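Local coordinates for geranylgeranyl pyrophosphate synthase (Corynebacterium glutamicum, PDB 3LK5), which probably catalyses the magnesium-dependent condensation of allylic and homoallylic diphosphates into longer isoprenoid chains, as in other trans-prenyltransferases, at residues A52-F57 with A104-D109; D194-L197 with A201-S204; A301-A306 with T321-A326; A346-V351 with A359-L364. All blocks are in the same frame, centred on the assembly; numbering follows the deposited sequence.

In the fold
Along the chain the four contacts come strictly in series, each closing before the next opens, within an almost wholly helical prenyltransferase fold. Interaction 1 pairs helix 45-59 with helix 87-111, and interaction 2 the end of helix 170-199 with the loop before helix 205-231; their centres are about 25 Å apart, their nearest atoms about 6 Å. Both thus involve helices bearing magnesium-binding aspartates, Asp108 and Asp194. Interaction 3 joins helices 298-307 and 314-326, about 17 Å from interaction 2 between centres and tied to it by a Glu203-Arg305 salt bridge. Interaction 4, between the end of helix 329-347 with the turn after it and helix 355-369, lies across the chain's centre from interaction 1, centres about 33 Å apart. Interactions 3 and 4 lie away from the metal site.

Interaction 1: residues A52-F57 with A104-D109; sequences AHLRSF and ALIHDD
Phe57 reaches across from helix 45-59 to helix 87-111 and meets Leu105 and Ile106 through purely apolar contacts. CB of Leu105 lies at the rim of the ring, in its plane, 3.8 Å from Phe57 CZ, and Leu105 CD1 touches the same ring atom. Ile106 runs alongside the aromatic side chain in the opposite direction: its CG1 comes within 3.8 Å of Phe57 CE2, while its CD1 lies 3.9 Å from Phe57 CD2. Placing CG anti to the backbone N (chi1 -176°) sends the Phe57 ring out toward helix 87-111, and side chains from both helices span the 12.5 Å between the axes.

The first aspartate-rich motif of the trans-prenyltransferases begins near the end of helix 87-111; Asp108, which binds magnesium though none is bound here, and Asp109 belong to it. Neither joins this contact.

The remaining apolar contact is between aliphatic branches. Leu54 CD1 meets Ile106 CD1 at 3.8 Å, the two side chains crossing at about a right angle, so that the end of Ile106 touches both Leu54 and Phe57. Beyond them, Trp158 and Ser148 of helix 144-164 touch Leu54 and Ile106 respectively.

Polar links belong to the surroundings: His107 bonds through NE2 to the carbonyl of Ile149 and through ND1 to Asp153 of the second subunit.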
loop_
_atom_site.group_PDB
_atom_site.type_symbol
_atom_site.label_atom_id
_atom_site.label_comp_id
_atom_site.label_asym_id
_atom_site.label_seq_id
_atom_site.Cartn_x
_atom_site.Cartn_y
_atom_site.Cartn_z
ATOM N N ALA A 52 16.711 -4.848 -2.489
ATOM C CA ALA A 52 17.456 -6.128 -2.263
ATOM C C ALA A 52 16.972 -6.821 -1.004
ATOM O O ALA A 52 16.844 -8.049 -0.950
ATOM C CB ALA A 52 19.006 -5.870 -2.186
ATOM N N HIS A 53 16.729 -6.031 0.033
ATOM C CA HIS A 53 16.224 -6.549 1.301
ATOM C C HIS A 53 14.810 -7.070 1.159
ATOM O O HIS A 53 14.454 -8.123 1.734
ATOM C CB HIS A 53 16.297 -5.463 2.383
ATOM C CG HIS A 53 17.695 -5.163 2.830
ATOM N ND1 HIS A 53 18.556 -6.152 3.260
ATOM C CD2 HIS A 53 18.384 -4.000 2.921
ATOM C CE1 HIS A 53 19.722 -5.608 3.586
ATOM N NE2 HIS A 53 19.640 -4.305 3.393
ATOM N N LEU A 54 13.989 -6.354 0.384
ATOM C CA LEU A 54 12.629 -6.817 0.142
ATOM C C LEU A 54 12.665 -8.122 -0.668
ATOM O O LEU A 54 11.914 -9.060 -0.386
ATOM C CB LEU A 54 11.805 -5.706 -0.591
ATOM C CG LEU A 54 10.403 -6.113 -1.062
ATOM C CD1 LEU A 54 9.539 -6.556 0.107
ATOM C CD2 LEU A 54 9.702 -4.981 -1.868
ATOM N N ARG A 55 13.537 -8.156 -1.673
ATOM C CA ARG A 55 13.720 -9.335 -2.525
ATOM C C ARG A 55 14.073 -10.568 -1.700
ATOM O O ARG A 55 13.447 -11.631 -1.875
ATOM C CB ARG A 55 14.802 -9.088 -3.568
ATOM C CG ARG A 55 15.064 -10.312 -4.453
ATOM C CD ARG A 55 16.301 -10.129 -5.323
ATOM N NE ARG A 55 16.548 -11.325 -6.143
ATOM C CZ ARG A 55 16.308 -11.387 -7.451
ATOM N NH1 ARG A 55 15.851 -10.324 -8.110
ATOM N NH2 ARG A 55 16.555 -12.508 -8.113
ATOM N N SER A 56 15.070 -10.446 -0.811
ATOM C CA SER A 56 15.422 -11.553 0.077
ATOM C C SER A 56 14.241 -12.008 0.912
ATOM O O SER A 56 14.017 -13.220 1.087
ATOM C CB SER A 56 16.591 -11.204 1.011
ATOM O OG SER A 56 17.734 -10.915 0.241
ATOM N N PHE A 57 13.488 -11.048 1.444
ATOM C CA PHE A 57 12.372 -11.381 2.315
ATOM C C PHE A 57 11.281 -12.165 1.564
ATOM O O PHE A 57 10.747 -13.152 2.073
ATOM C CB PHE A 57 11.809 -10.097 2.940
ATOM C CG PHE A 57 10.714 -10.317 3.933
ATOM C CD1 PHE A 57 10.997 -10.803 5.221
ATOM C CD2 PHE A 57 9.399 -10.015 3.606
ATOM C CE1 PHE A 57 9.972 -11.006 6.157
ATOM C CE2 PHE A 57 8.362 -10.221 4.518
ATOM C CZ PHE A 57 8.640 -10.705 5.807
ATOM N N ALA A 104 1.938 -7.128 4.401
ATOM C CA ALA A 104 1.261 -7.435 5.655
ATOM C C ALA A 104 2.267 -7.772 6.775
ATOM O O ALA A 104 2.164 -7.250 7.894
ATOM C CB ALA A 104 0.272 -8.643 5.447
ATOM N N LEU A 105 3.234 -8.638 6.475
ATOM C CA LEU A 105 4.208 -9.078 7.497
ATOM C C LEU A 105 5.155 -7.946 7.900
ATOM O O LEU A 105 5.466 -7.789 9.081
ATOM C CB LEU A 105 5.025 -10.287 6.994
ATOM C CG LEU A 105 4.311 -11.611 6.674
ATOM C CD1 LEU A 105 5.269 -12.538 5.913
ATOM C CD2 LEU A 105 3.893 -12.303 7.950
ATOM N N ILE A 106 5.617 -7.172 6.914
ATOM C CA ILE A 106 6.529 -6.063 7.171
ATOM C C ILE A 106 5.831 -4.990 8.017
ATOM O O ILE A 106 6.376 -4.559 9.056
ATOM C CB ILE A 106 7.114 -5.494 5.859
ATOM C CG1 ILE A 106 8.010 -6.545 5.212
ATOM C CG2 ILE A 106 7.880 -4.184 6.119
ATOM C CD1 ILE A 106 8.352 -6.272 3.730
ATOM N N HIS A 107 4.630 -4.576 7.602
ATOM C CA HIS A 107 3.853 -3.614 8.384
ATOM C C HIS A 107 3.402 -4.133 9.766
ATOM O O HIS A 107 3.460 -3.376 10.761
ATOM C CB HIS A 107 2.665 -3.094 7.553
ATOM C CG HIS A 107 3.077 -2.153 6.468
ATOM N ND1 HIS A 107 2.169 -1.512 5.645
ATOM C CD2 HIS A 107 4.307 -1.705 6.096
ATOM C CE1 HIS A 107 2.827 -0.717 4.814
ATOM N NE2 HIS A 107 4.119 -0.798 5.078
ATOM N N ASP A 108 2.978 -5.404 9.830
ATOM C CA ASP A 108 2.593 -6.027 11.122
ATOM C C ASP A 108 3.790 -6.110 12.093
ATOM O O ASP A 108 3.610 -5.972 13.311
ATOM C CB ASP A 108 1.965 -7.426 10.954
ATOM C CG ASP A 108 0.527 -7.385 10.390
ATOM O OD1 ASP A 108 -0.115 -6.314 10.397
ATOM O OD2 ASP A 108 0.023 -8.441 9.927
ATOM N N ASP A 109 4.989 -6.324 11.550
ATOM C CA ASP A 109 6.233 -6.311 12.337
ATOM C C ASP A 109 6.477 -4.950 13.033
ATOM O O ASP A 109 6.912 -4.904 14.187
ATOM C CB ASP A 109 7.433 -6.725 11.464
ATOM C CG ASP A 109 8.768 -6.555 12.172
ATOM O OD1 ASP A 109 9.599 -5.741 11.702
ATOM O OD2 ASP A 109 8.994 -7.222 13.212
#

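Interaction 2: residues D194-L197 with A201-S204; sequences DIYL and ANES
Asn202 turns its side chain back toward the helix end it follows, where Leu197 and Tyr196 receive it. Its CG is anti to the backbone N (chi1 -179°), which brings the amide beside Leu197: CD2 of that leucine lies 3.8 Å from both OD1 and CG of Asn202, the side chains meeting at a slant. The other amide branch approaches Tyr196, with ND2 3.9 Å from ring atom CE2 and the ring and amide planes 50° apart. Leu197 CD2 also sits at the edge of the Tyr196 ring, in its plane.

A backbone bond ties Asn202 to the end of the helix: Asn202 N donates to Leu197 O over 2.9 Å. The amide itself is held by Ser204 N, which donates to Asn202 OD1 at 2.8 Å and closes an Asx turn; the donor is tilted 28° from the amide plane. Ser204 is itself the N-cap of the next helix, its OG accepting from Leu207 N.

Asp194, a magnesium-binding residue one turn before Leu197, is here without the metal and forms a salt bridge with Lys215. The contact lies at the turn from helix 170-199 into helix 205-231, where Leu207 of the latter packs on Leu197 and Asn202, while Pro46 of the second subunit packs on Tyr196.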
loop_
_atom_site.group_PDB
_atom_site.type_symbol
_atom_site.label_atom_id
_atom_site.label_comp_id
_atom_site.label_asym_id
_atom_site.label_seq_id
_atom_site.Cartn_x
_atom_site.Cartn_y
_atom_site.Cartn_z
ATOM N N ASP A 194 -8.244 -5.942 14.858
ATOM C CA ASP A 194 -7.276 -6.651 15.724
ATOM C C ASP A 194 -6.420 -5.695 16.574
ATOM O O ASP A 194 -6.201 -5.927 17.785
ATOM C CB ASP A 194 -6.373 -7.523 14.859
ATOM C CG ASP A 194 -5.688 -8.617 15.638
ATOM O OD1 ASP A 194 -6.300 -9.209 16.550
ATOM O OD2 ASP A 194 -4.527 -8.910 15.318
ATOM N N ILE A 195 -5.937 -4.631 15.935
ATOM C CA ILE A 195 -5.216 -3.539 16.598
ATOM C C ILE A 195 -6.040 -2.936 17.725
ATOM O O ILE A 195 -5.509 -2.625 18.810
ATOM C CB ILE A 195 -4.837 -2.392 15.582
ATOM C CG1 ILE A 195 -3.759 -2.859 14.629
ATOM C CG2 ILE A 195 -4.359 -1.118 16.297
ATOM C CD1 ILE A 195 -2.696 -3.629 15.285
ATOM N N TYR A 196 -7.331 -2.774 17.454
ATOM C CA TYR A 196 -8.256 -2.209 18.405
ATOM C C TYR A 196 -8.343 -3.166 19.609
ATOM O O TYR A 196 -8.220 -2.738 20.779
ATOM C CB TYR A 196 -9.634 -1.988 17.764
ATOM C CG TYR A 196 -10.735 -1.637 18.738
ATOM C CD1 TYR A 196 -11.014 -0.296 19.082
ATOM C CD2 TYR A 196 -11.502 -2.636 19.328
ATOM C CE1 TYR A 196 -12.038 0.020 20.000
ATOM C CE2 TYR A 196 -12.518 -2.334 20.244
ATOM C CZ TYR A 196 -12.776 -1.011 20.576
ATOM O OH TYR A 196 -13.780 -0.731 21.471
ATOM N N LEU A 197 -8.574 -4.448 19.337
ATOM C CA LEU A 197 -8.669 -5.406 20.471
ATOM C C LEU A 197 -7.426 -5.386 21.349
ATOM O O LEU A 197 -7.545 -5.423 22.596
ATOM C CB LEU A 197 -8.981 -6.830 19.982
ATOM C CG LEU A 197 -10.216 -7.055 19.092
ATOM C CD1 LEU A 197 -10.391 -8.558 18.834
ATOM C CD2 LEU A 197 -11.474 -6.509 19.707
ATOM N N ALA A 201 -7.240 -3.863 25.191
ATOM C CA ALA A 201 -7.209 -5.132 25.922
ATOM C C ALA A 201 -8.636 -5.676 26.006
ATOM O O ALA A 201 -9.136 -5.974 27.073
ATOM C CB ALA A 201 -6.623 -4.922 27.332
ATOM N N ASN A 202 -9.292 -5.761 24.853
ATOM C CA ASN A 202 -10.694 -6.163 24.745
ATOM C C ASN A 202 -10.853 -7.701 24.771
ATOM O O ASN A 202 -10.045 -8.421 24.159
ATOM C CB ASN A 202 -11.257 -5.547 23.457
ATOM C CG ASN A 202 -12.712 -5.857 23.229
ATOM O OD1 ASN A 202 -13.099 -7.023 23.048
ATOM N ND2 ASN A 202 -13.530 -4.805 23.144
ATOM N N GLU A 203 -11.881 -8.200 25.468
ATOM C CA GLU A 203 -11.997 -9.642 25.714
ATOM C C GLU A 203 -13.203 -10.290 25.016
ATOM O O GLU A 203 -13.602 -11.409 25.378
ATOM C CB GLU A 203 -12.063 -9.932 27.239
ATOM C CG GLU A 203 -10.928 -9.316 28.065
ATOM C CD GLU A 203 -11.121 -9.500 29.573
ATOM O OE1 GLU A 203 -12.101 -10.162 29.981
ATOM O OE2 GLU A 203 -10.279 -9.000 30.343
ATOM N N SER A 204 -13.786 -9.610 24.022
ATOM C CA SER A 204 -14.950 -10.166 23.318
ATOM C C SER A 204 -14.549 -11.360 22.445
ATOM O O SER A 204 -13.633 -11.228 21.603
ATOM C CB SER A 204 -15.571 -9.113 22.400
ATOM O OG SER A 204 -16.611 -9.687 21.623
#

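Interaction 3: residues A301-A306 with T321-A326; sequences ATAIRA and TEHIRA
Ile304 and His323 have the most surface buried here, and they meet through the aliphatic part of each side chain. The two run past one another in opposite directions, placing Ile304 CG1 3.8 Å from His323 CB and Ile304 CD1 3.9 Å from the same carbon. In Ile304 the CG1 branch is anti to the carbonyl carbon (chi1 -60°), and the terminal methyl it carries continues across to Ile324, where CD1 of Ile304 lies 4.0 Å from CG1 of Ile324.

The histidine ring continues beyond its CB to Ala303, whose methyl carbon approaches ring atoms CD2 and NE2 of His323, each at 4.0 Å and obliquely to the ring plane. This small residue, one position before Ile304, thereby completes the contact on helix 298-307.

The two helices form a steeply inclined, roughly antiparallel pair, with an angle of 133° between their directions and axes 9.5 Å apart at closest approach. They lie in the C-terminal half of the all-helical prenyltransferase fold, away from the metal site. Ile304 is also packed against Leu286 and Leu290 of helix 284-296, and Ile324 against Ile277.

Within helix 314-326, and outside the contact, Arg325 and Glu322 form a two-pronged, side-on salt bridge: Arg325 NE donates to Glu322 OE1 at 2.8 Å and NH2 to OE2, both carboxylate oxygens being met on their syn sides.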
loop_
_atom_site.group_PDB
_atom_site.type_symbol
_atom_site.label_atom_id
_atom_site.label_comp_id
_atom_site.label_asym_id
_atom_site.label_seq_id
_atom_site.Cartn_x
_atom_site.Cartn_y
_atom_site.Cartn_z
ATOM N N ALA A 301 -7.679 -15.893 36.914
ATOM C CA ALA A 301 -8.117 -14.890 35.902
ATOM C C ALA A 301 -7.268 -13.630 36.012
ATOM O O ALA A 301 -6.846 -13.067 35.002
ATOM C CB ALA A 301 -9.591 -14.556 36.056
ATOM N N THR A 302 -7.000 -13.210 37.252
ATOM C CA THR A 302 -6.184 -12.025 37.529
ATOM C C THR A 302 -4.756 -12.161 36.998
ATOM O O THR A 302 -4.248 -11.245 36.306
ATOM C CB THR A 302 -6.190 -11.718 39.049
ATOM O OG1 THR A 302 -7.530 -11.405 39.445
ATOM C CG2 THR A 302 -5.250 -10.561 39.394
ATOM N N ALA A 303 -4.130 -13.302 37.302
ATOM C CA ALA A 303 -2.788 -13.659 36.809
ATOM C C ALA A 303 -2.691 -13.673 35.275
ATOM O O ALA A 303 -1.732 -13.129 34.714
ATOM C CB ALA A 303 -2.331 -15.010 37.404
ATOM N N ILE A 304 -3.690 -14.235 34.594
ATOM C CA ILE A 304 -3.747 -14.150 33.102
ATOM C C ILE A 304 -3.869 -12.697 32.595
ATOM O O ILE A 304 -3.104 -12.245 31.721
ATOM C CB ILE A 304 -4.885 -15.019 32.506
ATOM C CG1 ILE A 304 -4.706 -16.511 32.870
ATOM C CG2 ILE A 304 -4.934 -14.891 30.974
ATOM C CD1 ILE A 304 -5.959 -17.342 32.609
ATOM N N ARG A 305 -4.833 -11.965 33.141
ATOM C CA ARG A 305 -4.999 -10.540 32.797
ATOM C C ARG A 305 -3.751 -9.699 33.018
ATOM O O ARG A 305 -3.397 -8.880 32.163
ATOM C CB ARG A 305 -6.158 -9.932 33.564
ATOM C CG ARG A 305 -7.434 -10.089 32.831
ATOM C CD ARG A 305 -8.584 -9.468 33.560
ATOM N NE ARG A 305 -9.783 -9.896 32.870
ATOM C CZ ARG A 305 -10.673 -10.748 33.354
ATOM N NH1 ARG A 305 -11.707 -11.085 32.603
ATOM N NH2 ARG A 305 -10.541 -11.248 34.581
ATOM N N ALA A 306 -3.087 -9.911 34.146
ATOM C CA ALA A 306 -1.918 -9.120 34.513
ATOM C C ALA A 306 -0.731 -9.476 33.646
ATOM O O ALA A 306 0.124 -8.633 33.386
ATOM C CB ALA A 306 -1.570 -9.319 35.985
ATOM N N THR A 321 0.364 -19.805 30.769
ATOM C CA THR A 321 -0.080 -20.844 29.844
ATOM C C THR A 321 -0.800 -21.983 30.579
ATOM O O THR A 321 -1.871 -22.442 30.137
ATOM C CB THR A 321 1.094 -21.369 29.039
ATOM O OG1 THR A 321 1.585 -20.311 28.213
ATOM C CG2 THR A 321 0.628 -22.501 28.149
ATOM N N GLU A 322 -0.222 -22.427 31.695
ATOM C CA GLU A 322 -0.861 -23.484 32.510
ATOM C C GLU A 322 -2.194 -23.003 33.109
ATOM O O GLU A 322 -3.139 -23.787 33.202
ATOM C CB GLU A 322 0.088 -24.073 33.581
ATOM C CG GLU A 322 1.271 -24.918 33.026
ATOM C CD GLU A 322 0.840 -25.963 31.949
ATOM O OE1 GLU A 322 -0.263 -26.527 32.041
ATOM O OE2 GLU A 322 1.616 -26.223 31.002
ATOM N N HIS A 323 -2.277 -21.725 33.501
ATOM C CA HIS A 323 -3.555 -21.170 33.981
ATOM C C HIS A 323 -4.593 -21.252 32.849
ATOM O O HIS A 323 -5.727 -21.669 33.085
ATOM C CB HIS A 323 -3.442 -19.724 34.488
ATOM C CG HIS A 323 -2.794 -19.573 35.838
ATOM N ND1 HIS A 323 -3.217 -20.253 36.960
ATOM C CD2 HIS A 323 -1.798 -18.753 36.256
ATOM C CE1 HIS A 323 -2.475 -19.904 38.001
ATOM N NE2 HIS A 323 -1.626 -18.970 37.608
ATOM N N ILE A 324 -4.195 -20.882 31.626
ATOM C CA ILE A 324 -5.077 -20.999 30.474
ATOM C C ILE A 324 -5.542 -22.442 30.246
ATOM O O ILE A 324 -6.740 -22.693 30.111
ATOM C CB ILE A 324 -4.409 -20.401 29.182
ATOM C CG1 ILE A 324 -4.323 -18.882 29.312
ATOM C CG2 ILE A 324 -5.204 -20.781 27.896
ATOM C CD1 ILE A 324 -3.409 -18.213 28.245
ATOM N N ARG A 325 -4.606 -23.390 30.225
ATOM C CA ARG A 325 -4.961 -24.797 30.066
ATOM C C ARG A 325 -5.970 -25.280 31.125
ATOM O O ARG A 325 -6.926 -26.012 30.792
ATOM C CB ARG A 325 -3.722 -25.702 30.147
ATOM C CG ARG A 325 -4.020 -27.138 29.638
ATOM C CD ARG A 325 -2.970 -28.172 30.124
ATOM N NE ARG A 325 -1.585 -27.715 29.912
ATOM C CZ ARG A 325 -0.944 -27.759 28.741
ATOM N NH1 ARG A 325 -1.542 -28.266 27.650
ATOM N NH2 ARG A 325 0.299 -27.303 28.661
ATOM N N ALA A 326 -5.757 -24.876 32.381
ATOM C CA ALA A 326 -6.618 -25.370 33.482
ATOM C C ALA A 326 -8.070 -24.913 33.334
ATOM O O ALA A 326 -8.961 -25.499 33.949
ATOM C CB ALA A 326 -6.048 -24.957 34.865
#

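Interaction 4: residues A346-V351 with A359-L364; sequences AHLDDV and AQLRAL
Leu348 projects one of its methyls between the bases of Leu361 and Arg362 on the facing helix. Its CD1 lies 3.8 Å from Leu361 CB and 4.0 Å from Arg362 CG, so a single branch reaches two successive residues. The other branch extends the apolar contact, with Leu348 CD2 4.2 Å from Leu361 CD1. The two leucine side chains are set obliquely to each other.

Beside this apolar patch a water joins the two segments. It accepts a hydrogen bond from Arg362 NH1 at 2.8 Å and donates to Asp349 OD1 at 3.2 Å; the water sits at the edge of the guanidinium, in its plane. The bend in the arginine chain (chi3 55°) turns the guanidinium toward this water, while the opposite charges remain apart, with Arg362 NH1 5.1 Å from Asp349 OD1. Their attraction is therefore probably relayed in part through the water.

Further out, Arg358 NH2 bonds to the carbonyl of Leu348, and Tyr245 OH to that of Leu361. The contact lies where the chain leaves helix 329-347 and, after a short connection, enters helix 355-369; Tyr245 of helix 236-263 packs on Leu348, and Tyr69 of helix 65-78 on Leu361.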
loop_
_atom_site.group_PDB
_atom_site.type_symbol
_atom_site.label_atom_id
_atom_site.label_comp_id
_atom_site.label_asym_id
_atom_site.label_seq_id
_atom_site.Cartn_x
_atom_site.Cartn_y
_atom_site.Cartn_z
ATOM N N ALA A 346 -17.165 -30.695 3.879
ATOM C CA ALA A 346 -18.483 -31.086 3.349
ATOM C C ALA A 346 -18.919 -30.182 2.214
ATOM O O ALA A 346 -19.535 -30.640 1.250
ATOM C CB ALA A 346 -19.561 -31.085 4.464
ATOM N N HIS A 347 -18.582 -28.894 2.323
ATOM C CA HIS A 347 -18.839 -27.942 1.245
ATOM C C HIS A 347 -18.270 -28.331 -0.125
ATOM O O HIS A 347 -18.879 -28.023 -1.141
ATOM C CB HIS A 347 -18.427 -26.520 1.647
ATOM C CG HIS A 347 -19.360 -25.900 2.631
ATOM N ND1 HIS A 347 -20.645 -25.524 2.297
ATOM C CD2 HIS A 347 -19.197 -25.571 3.932
ATOM C CE1 HIS A 347 -21.237 -25.000 3.355
ATOM N NE2 HIS A 347 -20.379 -25.012 4.362
ATOM N N LEU A 348 -17.153 -29.038 -0.156
ATOM C CA LEU A 348 -16.591 -29.519 -1.423
ATOM C C LEU A 348 -17.423 -30.582 -2.157
ATOM O O LEU A 348 -17.239 -30.789 -3.358
ATOM C CB LEU A 348 -15.185 -30.075 -1.211
ATOM C CG LEU A 348 -14.171 -29.119 -0.615
ATOM C CD1 LEU A 348 -12.873 -29.905 -0.358
ATOM C CD2 LEU A 348 -13.948 -27.942 -1.565
ATOM N N ASP A 349 -18.315 -31.256 -1.437
ATOM C CA ASP A 349 -19.152 -32.292 -2.048
ATOM C C ASP A 349 -20.383 -31.695 -2.684
ATOM O O ASP A 349 -21.189 -32.418 -3.273
ATOM C CB ASP A 349 -19.618 -33.308 -0.999
ATOM C CG ASP A 349 -18.476 -33.939 -0.243
ATOM O OD1 ASP A 349 -17.429 -34.211 -0.859
ATOM O OD2 ASP A 349 -18.629 -34.163 0.982
ATOM N N ASP A 350 -20.535 -30.381 -2.553
ATOM C CA ASP A 350 -21.766 -29.701 -2.976
ATOM C C ASP A 350 -21.787 -29.309 -4.452
ATOM O O ASP A 350 -22.807 -28.862 -4.954
ATOM C CB ASP A 350 -22.036 -28.478 -2.086
ATOM C CG ASP A 350 -22.588 -28.871 -0.720
ATOM O OD1 ASP A 350 -22.965 -30.046 -0.523
ATOM O OD2 ASP A 350 -22.650 -28.011 0.165
ATOM N N VAL A 351 -20.653 -29.470 -5.130
ATOM C CA VAL A 351 -20.553 -29.137 -6.540
ATOM C C VAL A 351 -19.551 -30.113 -7.142
ATOM O O VAL A 351 -18.811 -30.771 -6.408
ATOM C CB VAL A 351 -20.097 -27.645 -6.733
ATOM C CG1 VAL A 351 -18.739 -27.416 -6.095
ATOM C CG2 VAL A 351 -20.077 -27.256 -8.210
ATOM N N ALA A 359 -9.351 -33.911 -3.783
ATOM C CA ALA A 359 -8.443 -34.649 -2.919
ATOM C C ALA A 359 -7.405 -33.738 -2.310
ATOM O O ALA A 359 -7.104 -33.787 -1.112
ATOM C CB ALA A 359 -7.756 -35.814 -3.712
ATOM N N GLN A 360 -6.831 -32.898 -3.141
ATOM C CA GLN A 360 -5.829 -31.984 -2.638
ATOM C C GLN A 360 -6.412 -30.851 -1.773
ATOM O O GLN A 360 -5.755 -30.402 -0.825
ATOM C CB GLN A 360 -5.003 -31.431 -3.801
ATOM C CG GLN A 360 -4.130 -32.483 -4.500
ATOM C CD GLN A 360 -3.445 -33.444 -3.522
ATOM O OE1 GLN A 360 -2.634 -33.035 -2.681
ATOM N NE2 GLN A 360 -3.787 -34.722 -3.619
ATOM N N LEU A 361 -7.616 -30.371 -2.091
ATOM C CA LEU A 361 -8.269 -29.381 -1.184
ATOM C C LEU A 361 -8.568 -30.010 0.187
ATOM O O LEU A 361 -8.406 -29.388 1.220
ATOM C CB LEU A 361 -9.568 -28.807 -1.799
ATOM C CG LEU A 361 -9.235 -27.790 -2.916
ATOM C CD1 LEU A 361 -10.445 -27.525 -3.763
ATOM C CD2 LEU A 361 -8.690 -26.434 -2.319
ATOM N N ARG A 362 -8.951 -31.274 0.196
ATOM C CA ARG A 362 -9.136 -31.973 1.488
ATOM C C ARG A 362 -7.828 -32.082 2.250
ATOM O O ARG A 362 -7.761 -31.787 3.450
ATOM C CB ARG A 362 -9.753 -33.365 1.270
ATOM C CG ARG A 362 -11.179 -33.323 0.700
ATOM C CD ARG A 362 -11.739 -34.761 0.477
ATOM N NE ARG A 362 -11.657 -35.545 1.722
ATOM C CZ ARG A 362 -12.593 -35.546 2.676
ATOM N NH1 ARG A 362 -13.706 -34.822 2.529
ATOM N NH2 ARG A 362 -12.423 -36.279 3.779
ATOM N N ALA A 363 -6.781 -32.512 1.555
ATOM C CA ALA A 363 -5.462 -32.637 2.176
ATOM C C ALA A 363 -4.920 -31.311 2.697
ATOM O O ALA A 363 -4.340 -31.259 3.797
ATOM C CB ALA A 363 -4.455 -33.289 1.196
ATOM N N LEU A 364 -5.094 -30.239 1.915
ATOM C CA LEU A 364 -4.657 -28.918 2.354
ATOM C C LEU A 364 -5.356 -28.459 3.624
ATOM O O LEU A 364 -4.733 -27.861 4.502
ATOM C CB LEU A 364 -4.898 -27.870 1.273
ATOM C CG LEU A 364 -3.750 -27.416 0.402
ATOM C CD1 LEU A 364 -4.316 -26.387 -0.546
ATOM C CD2 LEU A 364 -2.622 -26.792 1.236
HETATM O O HOH W 1 -14.816 -33.175 0.603
#